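Local coordinates for protein glycoside Hydrolase (Bacteroides uniformis, PDB 5T9X) that probably hydrolyses agarose-type galactan chains as a family 16 glycoside hydrolase in the agarose-degrading pathway of a human gut bacterium, at residues E68-S73 with I334-P339; E123-D128 with G146-C151; R214-H219 with P235-K240. One frame throughout, in Å; residues are numbered along the deposited sequence.

Interaction 1: residues E68-S73 with I334-P339; sequences ELQSQS and IRIYKP
Leu69 lays its CD1 methyl over one face of the Tyr337 ring, 4.1 Å from the ring centroid and displaced toward the rim. That placement follows from the leucine's chi1 of -175°, which sets CG anti to the backbone N. One residue on, Gln70 folds back at chi2 (-64°) and crosses the Lys338 chain at about a right angle, with OE1 3.4 Å from Lys338 CD. Its NE2 bonds Glu68 O at 3.0 Å, arriving from the face of that carbonyl opposite to Lys338 N, so one oxygen is gripped from both faces. These residues join strand 65-69 antiparallel to strand 329-341, in one of the two curved sheets of the beta-sandwich jelly roll known from family 16. Gln70 to Ser73 form a type I turn, in which Ser73 OG acts as a bridge: it donates to Gln70 O at 2.8 Å and accepts from Ile336 N at 3.0 Å. Ile336 points toward the turn, its CD1 meeting Gln72 CG at 3.6 Å, while the Gln72 amide is held by Thr156 and Lys91. Lys338 NZ turns elsewhere, to the carbonyls of Pro161 and Val159.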
ATOM      1  N   GLU A  68     -22.165  -3.605   0.931  1.00 24.69           N
ATOM      2  CA  GLU A  68     -22.552  -2.517   0.078  1.00 26.58           C
ATOM      3  C   GLU A  68     -21.288  -1.836  -0.477  1.00 26.32           C
ATOM      4  O   GLU A  68     -20.444  -1.339   0.263  1.00 23.97           O
ATOM      5  CB  GLU A  68     -23.409  -1.536   0.867  1.00 29.75           C
ATOM      6  CG  GLU A  68     -23.715  -0.217   0.180  1.00 34.37           C
ATOM      7  CD  GLU A  68     -24.453   0.738   1.108  1.00 43.61           C
ATOM      8  OE1 GLU A  68     -25.700   0.554   1.273  1.00 50.87           O
ATOM      9  OE2 GLU A  68     -23.792   1.664   1.686  1.00 47.32           O
ATOM     10  N   LEU A  69     -21.196  -1.798  -1.799  1.00 25.93           N
ATOM     11  CA  LEU A  69     -20.090  -1.165  -2.469  1.00 25.88           C
ATOM     12  C   LEU A  69     -20.099   0.327  -2.159  1.00 26.04           C
ATOM     13  O   LEU A  69     -21.148   0.942  -2.176  1.00 27.94           O
ATOM     14  CB  LEU A  69     -20.221  -1.388  -3.963  1.00 25.42           C
ATOM     15  CG  LEU A  69     -19.069  -0.872  -4.806  1.00 26.60           C
ATOM     16  CD1 LEU A  69     -17.804  -1.708  -4.593  1.00 27.03           C
ATOM     17  CD2 LEU A  69     -19.505  -0.872  -6.257  1.00 26.80           C
ATOM     18  N   GLN A  70     -18.932   0.894  -1.879  1.00 24.66           N
ATOM     19  CA  GLN A  70     -18.809   2.298  -1.540  1.00 23.71           C
ATOM     20  C   GLN A  70     -18.340   3.034  -2.767  1.00 22.67           C
ATOM     21  O   GLN A  70     -17.612   2.470  -3.570  1.00 21.82           O
ATOM     22  CB  GLN A  70     -17.796   2.468  -0.403  1.00 24.61           C
ATOM     23  CG  GLN A  70     -18.133   1.710   0.868  1.00 25.68           C
ATOM     24  CD  GLN A  70     -19.424   2.204   1.510  1.00 25.95           C
ATOM     25  OE1 GLN A  70     -19.467   3.291   2.062  1.00 29.86           O
ATOM     26  NE2 GLN A  70     -20.465   1.407   1.442  1.00 25.95           N
ATOM     27  N   SER A  71     -18.705   4.305  -2.899  1.00 22.53           N
ATOM     28  CA  SER A  71     -18.387   5.033  -4.138  1.00 24.75           C
ATOM     29  C   SER A  71     -16.935   5.440  -4.284  1.00 23.61           C
ATOM     30  O   SER A  71     -16.520   5.797  -5.400  1.00 24.97           O
ATOM     31  CB  SER A  71     -19.306   6.240  -4.367  1.00 25.29           C
ATOM     32  OG  SER A  71     -19.249   7.130  -3.292  1.00 25.25           O
ATOM     33  N   GLN A  72     -16.152   5.341  -3.211  1.00 21.48           N
ATOM     34  CA  GLN A  72     -14.687   5.530  -3.324  1.00 21.30           C
ATOM     35  C   GLN A  72     -13.990   4.445  -4.169  1.00 21.74           C
ATOM     36  O   GLN A  72     -12.915   4.708  -4.695  1.00 21.95           O
ATOM     37  CB  GLN A  72     -14.036   5.592  -1.941  1.00 21.18           C
ATOM     38  CG  GLN A  72     -12.527   5.725  -1.933  1.00 20.52           C
ATOM     39  CD  GLN A  72     -12.097   7.047  -2.496  1.00 21.02           C
ATOM     40  OE1 GLN A  72     -12.417   8.083  -1.928  1.00 21.36           O
ATOM     41  NE2 GLN A  72     -11.367   7.032  -3.612  1.00 21.76           N
ATOM     42  N   SER A  73     -14.590   3.243  -4.275  1.00 20.54           N
ATOM     43  CA  SER A  73     -14.096   2.174  -5.132  1.00 19.84           C
ATOM     44  C   SER A  73     -13.861   2.673  -6.562  1.00 20.90           C
ATOM     45  O   SER A  73     -14.608   3.524  -7.039  1.00 23.18           O
ATOM     46  CB  SER A  73     -15.113   1.045  -5.184  1.00 18.98           C
ATOM     47  OG  SER A  73     -15.518   0.666  -3.903  1.00 18.43           O
ATOM     48  N   ILE A 334      -9.529  -1.078  -7.225  1.00 19.35           N
ATOM     49  CA  ILE A 334      -9.609  -1.079  -5.778  1.00 20.98           C
ATOM     50  C   ILE A 334     -11.070  -0.929  -5.381  1.00 20.60           C
ATOM     51  O   ILE A 334     -11.743  -0.003  -5.828  1.00 19.83           O
ATOM     52  CB  ILE A 334      -8.697   0.004  -5.155  1.00 22.73           C
ATOM     53  CG1 ILE A 334      -8.690  -0.121  -3.645  1.00 24.43           C
ATOM     54  CG2 ILE A 334      -9.111   1.422  -5.552  1.00 22.77           C
ATOM     55  CD1 ILE A 334      -7.613   0.745  -3.017  1.00 26.11           C
ATOM     56  N   ARG A 335     -11.549  -1.862  -4.556  1.00 20.51           N
ATOM     57  CA  ARG A 335     -12.952  -1.924  -4.172  1.00 19.96           C
ATOM     58  C   ARG A 335     -13.107  -1.948  -2.670  1.00 18.97           C
ATOM     59  O   ARG A 335     -12.256  -2.475  -1.983  1.00 18.50           O
ATOM     60  CB  ARG A 335     -13.614  -3.140  -4.817  1.00 20.55           C
ATOM     61  CG  ARG A 335     -13.188  -4.485  -4.287  1.00 22.03           C
ATOM     62  CD  ARG A 335     -13.883  -5.569  -5.072  1.00 23.10           C
ATOM     63  NE  ARG A 335     -13.461  -6.904  -4.663  1.00 24.68           N
ATOM     64  CZ  ARG A 335     -14.138  -8.032  -4.885  1.00 26.88           C
ATOM     65  NH1 ARG A 335     -15.338  -8.012  -5.468  1.00 29.43           N
ATOM     66  NH2 ARG A 335     -13.622  -9.210  -4.505  1.00 27.76           N
ATOM     67  N   ILE A 336     -14.221  -1.395  -2.189  1.00 19.04           N
ATOM     68  CA  ILE A 336     -14.466  -1.099  -0.778  1.00 18.77           C
ATOM     69  C   ILE A 336     -15.914  -1.429  -0.474  1.00 19.49           C
ATOM     70  O   ILE A 336     -16.805  -0.941  -1.169  1.00 19.95           O
ATOM     71  CB  ILE A 336     -14.256   0.396  -0.513  1.00 19.48           C
ATOM     72  CG1 ILE A 336     -12.892   0.848  -1.027  1.00 21.04           C
ATOM     73  CG2 ILE A 336     -14.358   0.727   0.961  1.00 19.92           C
ATOM     74  CD1 ILE A 336     -12.625   2.307  -0.776  1.00 22.48           C
ATOM     75  N   TYR A 337     -16.155  -2.250   0.552  1.00 20.05           N
ATOM     76  CA  TYR A 337     -17.496  -2.654   0.963  1.00 20.57           C
ATOM     77  C   TYR A 337     -17.641  -2.444   2.456  1.00 22.33           C
ATOM     78  O   TYR A 337     -16.686  -2.657   3.226  1.00 22.47           O
ATOM     79  CB  TYR A 337     -17.790  -4.145   0.684  1.00 20.51           C
ATOM     80  CG  TYR A 337     -17.702  -4.587  -0.768  1.00 22.11           C
ATOM     81  CD1 TYR A 337     -18.849  -4.680  -1.584  1.00 22.86           C
ATOM     82  CD2 TYR A 337     -16.470  -4.932  -1.337  1.00 22.83           C
ATOM     83  CE1 TYR A 337     -18.764  -5.090  -2.918  1.00 22.37           C
ATOM     84  CE2 TYR A 337     -16.383  -5.329  -2.654  1.00 22.87           C
ATOM     85  CZ  TYR A 337     -17.527  -5.406  -3.429  1.00 23.32           C
ATOM     86  OH  TYR A 337     -17.409  -5.797  -4.718  1.00 25.45           O
ATOM     87  N   LYS A 338     -18.849  -2.053   2.861  1.00 23.10           N
ATOM     88  CA  LYS A 338     -19.231  -2.002   4.257  1.00 23.54           C
ATOM     89  C   LYS A 338     -20.456  -2.865   4.446  1.00 23.24           C
ATOM     90  O   LYS A 338     -21.295  -2.958   3.551  1.00 20.59           O
ATOM     91  CB  LYS A 338     -19.572  -0.585   4.681  1.00 24.51           C
ATOM     92  CG  LYS A 338     -18.454   0.428   4.488  1.00 24.34           C
ATOM     93  CD  LYS A 338     -18.919   1.767   5.066  1.00 25.90           C
ATOM     94  CE  LYS A 338     -18.112   2.216   6.273  1.00 26.48           C
ATOM     95  NZ  LYS A 338     -18.012   1.359   7.472  1.00 26.30           N
ATOM     96  N   PRO A 339     -20.575  -3.488   5.616  1.00 23.72           N
ATOM     97  CA  PRO A 339     -21.782  -4.215   5.973  1.00 24.67           C
ATOM     98  C   PRO A 339     -22.988  -3.304   6.260  1.00 24.26           C
ATOM     99  O   PRO A 339     -22.845  -2.293   6.908  1.00 25.64           O
ATOM    100  CB  PRO A 339     -21.370  -4.991   7.222  1.00 24.97           C
ATOM    101  CG  PRO A 339     -20.187  -4.316   7.771  1.00 24.42           C
ATOM    102  CD  PRO A 339     -19.634  -3.387   6.734  1.00 24.55           C
TER

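Interaction 2: residues E123-D128 with G146-C151; sequences ETSRPD and GTYTGC
Ser125 and Tyr148 form a single antiparallel bridge, closed by a backbone hydrogen bond in each direction, with the short segments running 152° apart. Of the two, Ser125 N to Tyr148 O measures 3.1 Å. The Arg126 side chain reaches across to two acceptors. Its chain is extended through chi2 and bends at chi3 (-62°), which brings one edge of the guanidinium against 146-151: NE donates to Gly146 O at 3.0 Å and NH2 to Thr147 OG1 at 2.9 Å, both acceptors lying close to the guanidinium plane. NH1 reaches Pro316 O, and Thr147 OG1 also bonds Asp305, so the arginine ties three chain segments together. A leucine in its place would probably leave Gly146 O and Pro316 O without these donors and the Thr147 hydroxyl short of one partner. Next to Arg126, Pro127 packs its CD over a face of the Tyr148 ring, 3.9 Å from the centroid, and its CG lies 3.5 Å from Tyr148 CE2. Farther back, Thr149 OG1 donates to Glu123 O at 3.0 Å from above the carbonyl plane. Ser125 OG pairs outward with His112. Here a single bridge pins the irregular connection after strand 119-122, of one sheet, to strand 140-154 of the other, in the two-sheet jelly-roll sandwich of family 16.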
ATOM      1  N   GLU A 123       4.759   5.516 -11.988  1.00 33.17           N
ATOM      2  CA  GLU A 123       6.106   5.312 -12.530  1.00 37.34           C
ATOM      3  C   GLU A 123       7.237   5.794 -11.605  1.00 33.80           C
ATOM      4  O   GLU A 123       7.014   6.516 -10.651  1.00 30.53           O
ATOM      5  CB  GLU A 123       6.244   5.856 -13.978  1.00 44.24           C
ATOM      6  CG  GLU A 123       6.154   7.365 -14.246  1.00 51.51           C
ATOM      7  CD  GLU A 123       6.730   7.764 -15.635  1.00 59.04           C
ATOM      8  OE1 GLU A 123       6.721   6.910 -16.566  1.00 62.35           O
ATOM      9  OE2 GLU A 123       7.212   8.923 -15.802  1.00 58.15           O
ATOM     10  N   THR A 124       8.447   5.349 -11.918  1.00 33.18           N
ATOM     11  CA  THR A 124       9.657   5.767 -11.247  1.00 33.15           C
ATOM     12  C   THR A 124      10.721   6.210 -12.256  1.00 32.28           C
ATOM     13  O   THR A 124      10.968   5.526 -13.223  1.00 36.24           O
ATOM     14  CB  THR A 124      10.187   4.608 -10.422  1.00 32.47           C
ATOM     15  OG1 THR A 124       9.161   4.220  -9.518  1.00 35.39           O
ATOM     16  CG2 THR A 124      11.410   4.996  -9.633  1.00 32.78           C
ATOM     17  N   SER A 125      11.348   7.351 -12.013  1.00 31.46           N
ATOM     18  CA  SER A 125      12.416   7.841 -12.858  1.00 31.02           C
ATOM     19  C   SER A 125      13.427   8.540 -11.996  1.00 30.87           C
ATOM     20  O   SER A 125      13.203   8.733 -10.814  1.00 32.51           O
ATOM     21  CB  SER A 125      11.876   8.797 -13.922  1.00 30.47           C
ATOM     22  OG  SER A 125      11.537  10.061 -13.381  1.00 31.27           O
ATOM     23  N   ARG A 126      14.534   8.924 -12.611  1.00 31.47           N
ATOM     24  CA  ARG A 126      15.548   9.740 -11.971  1.00 31.87           C
ATOM     25  C   ARG A 126      16.227  10.583 -13.046  1.00 33.74           C
ATOM     26  O   ARG A 126      17.049  10.070 -13.800  1.00 31.24           O
ATOM     27  CB  ARG A 126      16.569   8.859 -11.226  1.00 30.51           C
ATOM     28  CG  ARG A 126      17.624   9.664 -10.491  1.00 28.58           C
ATOM     29  CD  ARG A 126      18.633   8.808  -9.765  1.00 28.04           C
ATOM     30  NE  ARG A 126      18.032   7.987  -8.718  1.00 28.26           N
ATOM     31  CZ  ARG A 126      18.217   6.673  -8.550  1.00 29.01           C
ATOM     32  NH1 ARG A 126      19.023   5.977  -9.333  1.00 28.34           N
ATOM     33  NH2 ARG A 126      17.587   6.030  -7.564  1.00 30.97           N
ATOM     34  N   PRO A 127      15.902  11.878 -13.119  1.00 37.97           N
ATOM     35  CA  PRO A 127      16.595  12.769 -14.057  1.00 41.42           C
ATOM     36  C   PRO A 127      18.124  12.856 -13.851  1.00 45.94           C
ATOM     37  O   PRO A 127      18.640  12.442 -12.807  1.00 47.74           O
ATOM     38  CB  PRO A 127      15.974  14.134 -13.767  1.00 40.26           C
ATOM     39  CG  PRO A 127      14.723  13.862 -13.038  1.00 40.43           C
ATOM     40  CD  PRO A 127      14.953  12.612 -12.273  1.00 39.08           C
ATOM     41  N   ASP A 128      18.835  13.397 -14.839  1.00 50.99           N
ATOM     42  CA  ASP A 128      20.290  13.624 -14.707  1.00 57.24           C
ATOM     43  C   ASP A 128      20.560  14.698 -13.658  1.00 53.66           C
ATOM     44  O   ASP A 128      21.453  14.575 -12.831  1.00 48.43           O
ATOM     45  CB  ASP A 128      20.903  14.084 -16.042  1.00 62.04           C
ATOM     46  CG  ASP A 128      20.827  13.025 -17.128  1.00 67.67           C
ATOM     47  OD1 ASP A 128      21.011  11.828 -16.811  1.00 66.83           O
ATOM     48  OD2 ASP A 128      20.594  13.402 -18.303  1.00 74.58           O
ATOM     49  N   GLY A 146      18.119  11.745  -5.443  1.00 29.93           N
ATOM     50  CA  GLY A 146      16.694  11.528  -5.289  1.00 29.10           C
ATOM     51  C   GLY A 146      16.120  10.558  -6.302  1.00 28.36           C
ATOM     52  O   GLY A 146      16.702  10.335  -7.358  1.00 27.83           O
ATOM     53  N   THR A 147      14.979   9.974  -5.955  1.00 26.98           N
ATOM     54  CA  THR A 147      14.269   9.072  -6.828  1.00 27.14           C
ATOM     55  C   THR A 147      12.847   9.590  -6.974  1.00 26.14           C
ATOM     56  O   THR A 147      12.137   9.675  -5.998  1.00 26.73           O
ATOM     57  CB  THR A 147      14.285   7.677  -6.230  1.00 28.10           C
ATOM     58  OG1 THR A 147      15.644   7.330  -5.899  1.00 29.48           O
ATOM     59  CG2 THR A 147      13.727   6.690  -7.209  1.00 28.79           C
ATOM     60  N   TYR A 148      12.455   9.982  -8.179  1.00 25.26           N
ATOM     61  CA  TYR A 148      11.119  10.503  -8.417  1.00 26.29           C
ATOM     62  C   TYR A 148      10.159   9.333  -8.565  1.00 26.09           C
ATOM     63  O   TYR A 148      10.475   8.345  -9.234  1.00 25.72           O
ATOM     64  CB  TYR A 148      11.048  11.315  -9.704  1.00 28.31           C
ATOM     65  CG  TYR A 148      11.660  12.681  -9.723  1.00 29.25           C
ATOM     66  CD1 TYR A 148      12.380  13.200  -8.638  1.00 30.74           C
ATOM     67  CD2 TYR A 148      11.560  13.462 -10.884  1.00 31.05           C
ATOM     68  CE1 TYR A 148      12.939  14.477  -8.696  1.00 30.90           C
ATOM     69  CE2 TYR A 148      12.112  14.735 -10.951  1.00 31.63           C
ATOM     70  CZ  TYR A 148      12.798  15.237  -9.854  1.00 31.67           C
ATOM     71  OH  TYR A 148      13.330  16.493  -9.924  1.00 32.62           O
ATOM     72  N   THR A 149       8.991   9.448  -7.944  1.00 24.62           N
ATOM     73  CA  THR A 149       7.946   8.467  -8.119  1.00 23.54           C
ATOM     74  C   THR A 149       6.612   9.113  -7.802  1.00 21.91           C
ATOM     75  O   THR A 149       6.505  10.346  -7.843  1.00 23.38           O
ATOM     76  CB  THR A 149       8.235   7.198  -7.298  1.00 25.37           C
ATOM     77  OG1 THR A 149       7.350   6.156  -7.705  1.00 24.44           O
ATOM     78  CG2 THR A 149       8.088   7.449  -5.803  1.00 26.63           C
ATOM     79  N   GLY A 150       5.588   8.324  -7.522  1.00 20.42           N
ATOM     80  CA  GLY A 150       4.247   8.880  -7.306  1.00 20.33           C
ATOM     81  C   GLY A 150       3.506   8.411  -6.070  1.00 19.57           C
ATOM     82  O   GLY A 150       3.819   7.380  -5.515  1.00 20.11           O
ATOM     83  N   CYS A 151       2.508   9.190  -5.671  1.00 19.65           N
ATOM     84  CA  CYS A 151       1.662   8.889  -4.534  1.00 19.75           C
ATOM     85  C   CYS A 151       0.243   9.375  -4.791  1.00 19.83           C
ATOM     86  O   CYS A 151       0.042  10.469  -5.308  1.00 20.46           O
ATOM     87  CB  CYS A 151       2.213   9.580  -3.298  1.00 19.66           C
ATOM     88  SG  CYS A 151       1.458   9.051  -1.754  1.00 20.86           S
TER

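Interaction 3: residues R214-H219 with P235-K240; sequences RIHLSH and PGSWYK
Leu217 and Ser237 meet in a beta hairpin formed by strands 215-224 and 227-239, part of a curved sheet in the jelly-roll sandwich of family 16 enzymes. The second strand is interrupted by a 3-10 turn at Pro235 to Ser237, closed by Trp238 N to Pro235 O at 3.0 Å, and resumes at Trp238. Ser237 offers its carbonyl O to Leu217 N, 2.9 Å away, and the same oxygen lies at the edge of the His216 ring, while Ser237 OG bonds back to Asp234 O. Trp238 follows, in a non-hydrogen-bonded pair with His216. The histidine, with CG anti to the backbone N (chi1 -165°), lies in an offset stack on the tryptophan: its ring and the six-membered ring have centroids 4.1 Å apart and planes at 15°. His216 CB also sits over that ring, 3.7 Å from its centroid. The opposite face of the imidazole is met by Ser218 CB, and ND1 bonds Glu194, which falls in the E-x-D-x-x-E sequence that carries the catalytic acids in family 16 relatives. This would make His216 a second-shell residue if the site is as in those relatives; the stack probably helps to fix its ring. Tyr210 stacks on Trp238 as well. Tyr239 makes both backbone bonds with Ile215, and its CB lies 3.6 Å from Leu217 CD1, the two side chains running side by side. Last comes Lys240, which meets Arg214. The arginine bends at chi2 and sends NH1 to Trp238 O, a 3.0 Å bond near the guanidinium plane. Lys240 CE lies over one face of that group, offset toward its rim, which brings two like charges close together without a bond, Lys240 NZ 3.5 Å from Arg214 NH2.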
ATOM      1  N   ARG A 214       7.416 -12.474  -0.875  1.00 24.78           N
ATOM      2  CA  ARG A 214       6.751 -11.946   0.331  1.00 25.12           C
ATOM      3  C   ARG A 214       5.885 -10.742   0.056  1.00 24.30           C
ATOM      4  O   ARG A 214       6.219  -9.866  -0.763  1.00 22.32           O
ATOM      5  CB  ARG A 214       7.751 -11.514   1.411  1.00 25.77           C
ATOM      6  CG  ARG A 214       8.747 -12.567   1.825  1.00 27.52           C
ATOM      7  CD  ARG A 214       8.244 -13.505   2.890  1.00 28.34           C
ATOM      8  NE  ARG A 214       9.305 -14.455   3.199  1.00 29.80           N
ATOM      9  CZ  ARG A 214       9.485 -15.076   4.363  1.00 32.89           C
ATOM     10  NH1 ARG A 214       8.661 -14.891   5.395  1.00 34.59           N
ATOM     11  NH2 ARG A 214      10.518 -15.915   4.499  1.00 35.97           N
ATOM     12  N   ILE A 215       4.790 -10.693   0.803  1.00 24.64           N
ATOM     13  CA  ILE A 215       4.004  -9.474   0.980  1.00 24.95           C
ATOM     14  C   ILE A 215       4.004  -9.173   2.481  1.00 22.68           C
ATOM     15  O   ILE A 215       3.750 -10.056   3.283  1.00 21.72           O
ATOM     16  CB  ILE A 215       2.560  -9.660   0.508  1.00 27.00           C
ATOM     17  CG1 ILE A 215       2.517 -10.228  -0.907  1.00 28.08           C
ATOM     18  CG2 ILE A 215       1.813  -8.321   0.534  1.00 29.51           C
ATOM     19  CD1 ILE A 215       1.140 -10.743  -1.270  1.00 29.26           C
ATOM     20  N   HIS A 216       4.297  -7.927   2.841  1.00 22.01           N
ATOM     21  CA  HIS A 216       4.191  -7.458   4.224  1.00 21.77           C
ATOM     22  C   HIS A 216       2.760  -7.053   4.528  1.00 19.65           C
ATOM     23  O   HIS A 216       2.251  -6.122   3.932  1.00 19.79           O
ATOM     24  CB  HIS A 216       5.120  -6.262   4.436  1.00 23.01           C
ATOM     25  CG  HIS A 216       5.355  -5.917   5.870  1.00 23.67           C
ATOM     26  ND1 HIS A 216       5.527  -4.619   6.299  1.00 24.87           N
ATOM     27  CD2 HIS A 216       5.454  -6.693   6.973  1.00 23.10           C
ATOM     28  CE1 HIS A 216       5.720  -4.609   7.608  1.00 23.64           C
ATOM     29  NE2 HIS A 216       5.681  -5.854   8.039  1.00 23.03           N
ATOM     30  N   LEU A 217       2.138  -7.774   5.449  1.00 18.53           N
ATOM     31  CA  LEU A 217       0.794  -7.528   5.923  1.00 18.78           C
ATOM     32  C   LEU A 217       0.911  -7.004   7.355  1.00 20.70           C
ATOM     33  O   LEU A 217       1.242  -7.749   8.279  1.00 21.95           O
ATOM     34  CB  LEU A 217       0.015  -8.822   5.939  1.00 17.25           C
ATOM     35  CG  LEU A 217      -0.008  -9.605   4.639  1.00 17.31           C
ATOM     36  CD1 LEU A 217      -0.586 -10.979   4.893  1.00 17.19           C
ATOM     37  CD2 LEU A 217      -0.821  -8.888   3.559  1.00 17.29           C
ATOM     38  N   SER A 218       0.636  -5.727   7.547  1.00 21.26           N
ATOM     39  CA  SER A 218       0.923  -5.097   8.805  1.00 22.37           C
ATOM     40  C   SER A 218       0.001  -3.929   9.110  1.00 21.23           C
ATOM     41  O   SER A 218      -0.898  -3.609   8.353  1.00 20.78           O
ATOM     42  CB  SER A 218       2.375  -4.603   8.790  1.00 24.37           C
ATOM     43  OG  SER A 218       2.896  -4.555  10.114  1.00 26.05           O
ATOM     44  N   HIS A 219       0.237  -3.332  10.263  1.00 20.67           N
ATOM     45  CA  HIS A 219      -0.391  -2.083  10.647  1.00 21.19           C
ATOM     46  C   HIS A 219       0.567  -1.386  11.605  1.00 21.84           C
ATOM     47  O   HIS A 219       1.470  -2.042  12.135  1.00 22.86           O
ATOM     48  CB  HIS A 219      -1.765  -2.359  11.296  1.00 19.44           C
ATOM     49  CG  HIS A 219      -1.690  -2.838  12.700  1.00 17.98           C
ATOM     50  ND1 HIS A 219      -1.554  -4.163  13.022  1.00 17.91           N
ATOM     51  CD2 HIS A 219      -1.770  -2.170  13.873  1.00 18.21           C
ATOM     52  CE1 HIS A 219      -1.538  -4.295  14.339  1.00 18.09           C
ATOM     53  NE2 HIS A 219      -1.668  -3.098  14.878  1.00 17.90           N
ATOM     54  N   PRO A 235       6.696 -13.792  12.438  1.00 23.12           N
ATOM     55  CA  PRO A 235       6.969 -14.254  11.055  1.00 24.88           C
ATOM     56  C   PRO A 235       5.757 -14.135  10.068  1.00 25.71           C
ATOM     57  O   PRO A 235       5.947 -13.809   8.904  1.00 26.29           O
ATOM     58  CB  PRO A 235       7.394 -15.724  11.243  1.00 23.32           C
ATOM     59  CG  PRO A 235       7.751 -15.844  12.678  1.00 22.75           C
ATOM     60  CD  PRO A 235       6.914 -14.866  13.427  1.00 22.58           C
ATOM     61  N   GLY A 236       4.535 -14.339  10.550  1.00 26.28           N
ATOM     62  CA  GLY A 236       3.342 -14.241   9.705  1.00 25.59           C
ATOM     63  C   GLY A 236       3.130 -12.896   9.045  1.00 25.01           C
ATOM     64  O   GLY A 236       2.411 -12.795   8.052  1.00 25.81           O
ATOM     65  N   SER A 237       3.732 -11.853   9.602  1.00 24.22           N
ATOM     66  CA  SER A 237       3.602 -10.526   9.035  1.00 23.28           C
ATOM     67  C   SER A 237       4.262 -10.415   7.688  1.00 22.04           C
ATOM     68  O   SER A 237       3.884  -9.552   6.916  1.00 22.32           O
ATOM     69  CB  SER A 237       4.142  -9.456   9.983  1.00 23.86           C
ATOM     70  OG  SER A 237       5.499  -9.653  10.307  1.00 25.17           O
ATOM     71  N   TRP A 238       5.250 -11.261   7.399  1.00 21.81           N
ATOM     72  CA  TRP A 238       5.824 -11.328   6.050  1.00 21.91           C
ATOM     73  C   TRP A 238       5.323 -12.590   5.356  1.00 22.11           C
ATOM     74  O   TRP A 238       5.910 -13.655   5.502  1.00 22.00           O
ATOM     75  CB  TRP A 238       7.350 -11.236   6.066  1.00 21.47           C
ATOM     76  CG  TRP A 238       7.838  -9.881   6.449  1.00 20.23           C
ATOM     77  CD1 TRP A 238       8.026  -9.435   7.704  1.00 20.90           C
ATOM     78  CD2 TRP A 238       8.155  -8.798   5.582  1.00 18.92           C
ATOM     79  NE1 TRP A 238       8.476  -8.133   7.685  1.00 21.01           N
ATOM     80  CE2 TRP A 238       8.550  -7.717   6.394  1.00 19.99           C
ATOM     81  CE3 TRP A 238       8.143  -8.633   4.204  1.00 18.71           C
ATOM     82  CZ2 TRP A 238       8.945  -6.490   5.882  1.00 20.12           C
ATOM     83  CZ3 TRP A 238       8.529  -7.417   3.679  1.00 19.65           C
ATOM     84  CH2 TRP A 238       8.934  -6.352   4.524  1.00 20.01           C
ATOM     85  N   TYR A 239       4.225 -12.423   4.607  1.00 21.79           N
ATOM     86  CA  TYR A 239       3.466 -13.516   4.046  1.00 21.67           C
ATOM     87  C   TYR A 239       4.137 -14.138   2.842  1.00 22.30           C
ATOM     88  O   TYR A 239       4.460 -13.470   1.886  1.00 21.66           O
ATOM     89  CB  TYR A 239       2.045 -13.075   3.638  1.00 21.07           C
ATOM     90  CG  TYR A 239       1.244 -14.230   3.112  1.00 19.99           C
ATOM     91  CD1 TYR A 239       0.908 -15.289   3.953  1.00 20.75           C
ATOM     92  CD2 TYR A 239       0.896 -14.314   1.770  1.00 20.35           C
ATOM     93  CE1 TYR A 239       0.220 -16.400   3.483  1.00 20.94           C
ATOM     94  CE2 TYR A 239       0.201 -15.412   1.275  1.00 22.08           C
ATOM     95  CZ  TYR A 239      -0.133 -16.465   2.140  1.00 22.62           C
ATOM     96  OH  TYR A 239      -0.831 -17.564   1.679  1.00 23.92           O
ATOM     97  N   LYS A 240       4.279 -15.447   2.911  1.00 25.81           N
ATOM     98  CA  LYS A 240       4.817 -16.285   1.848  1.00 29.40           C
ATOM     99  C   LYS A 240       3.791 -17.387   1.712  1.00 27.41           C
ATOM    100  O   LYS A 240       3.348 -17.894   2.735  1.00 25.00           O
ATOM    101  CB  LYS A 240       6.122 -16.873   2.364  1.00 33.09           C
ATOM    102  CG  LYS A 240       7.059 -17.468   1.353  1.00 37.36           C
ATOM    103  CD  LYS A 240       7.934 -18.560   1.993  1.00 43.14           C
ATOM    104  CE  LYS A 240       8.699 -18.074   3.227  1.00 46.76           C
ATOM    105  NZ  LYS A 240       9.245 -19.112   4.159  1.00 50.60           N
TER

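How the interactions relate
From the N terminus, residues 68-73 come first, but their partner 334-339 lies near the C terminus, so interaction 1 closes a loop of 260 residues that encloses the other two contacts. Within it, interaction 2 closes a short loop between 123-128 and 146-151, and interaction 3 then closes the hairpin between 214-219 and 235-240. These two stand in series, and no pair crosses. Interaction 1 joins the first and last strands, 65-69 and 329-341, in one sheet, whereas interactions 2 and 3 both reach the other sheet, with centres 26 Å apart. Interactions 1 and 2 lie on opposite sides of the chain's centre, their centres 31 Å apart. None of the three touches another.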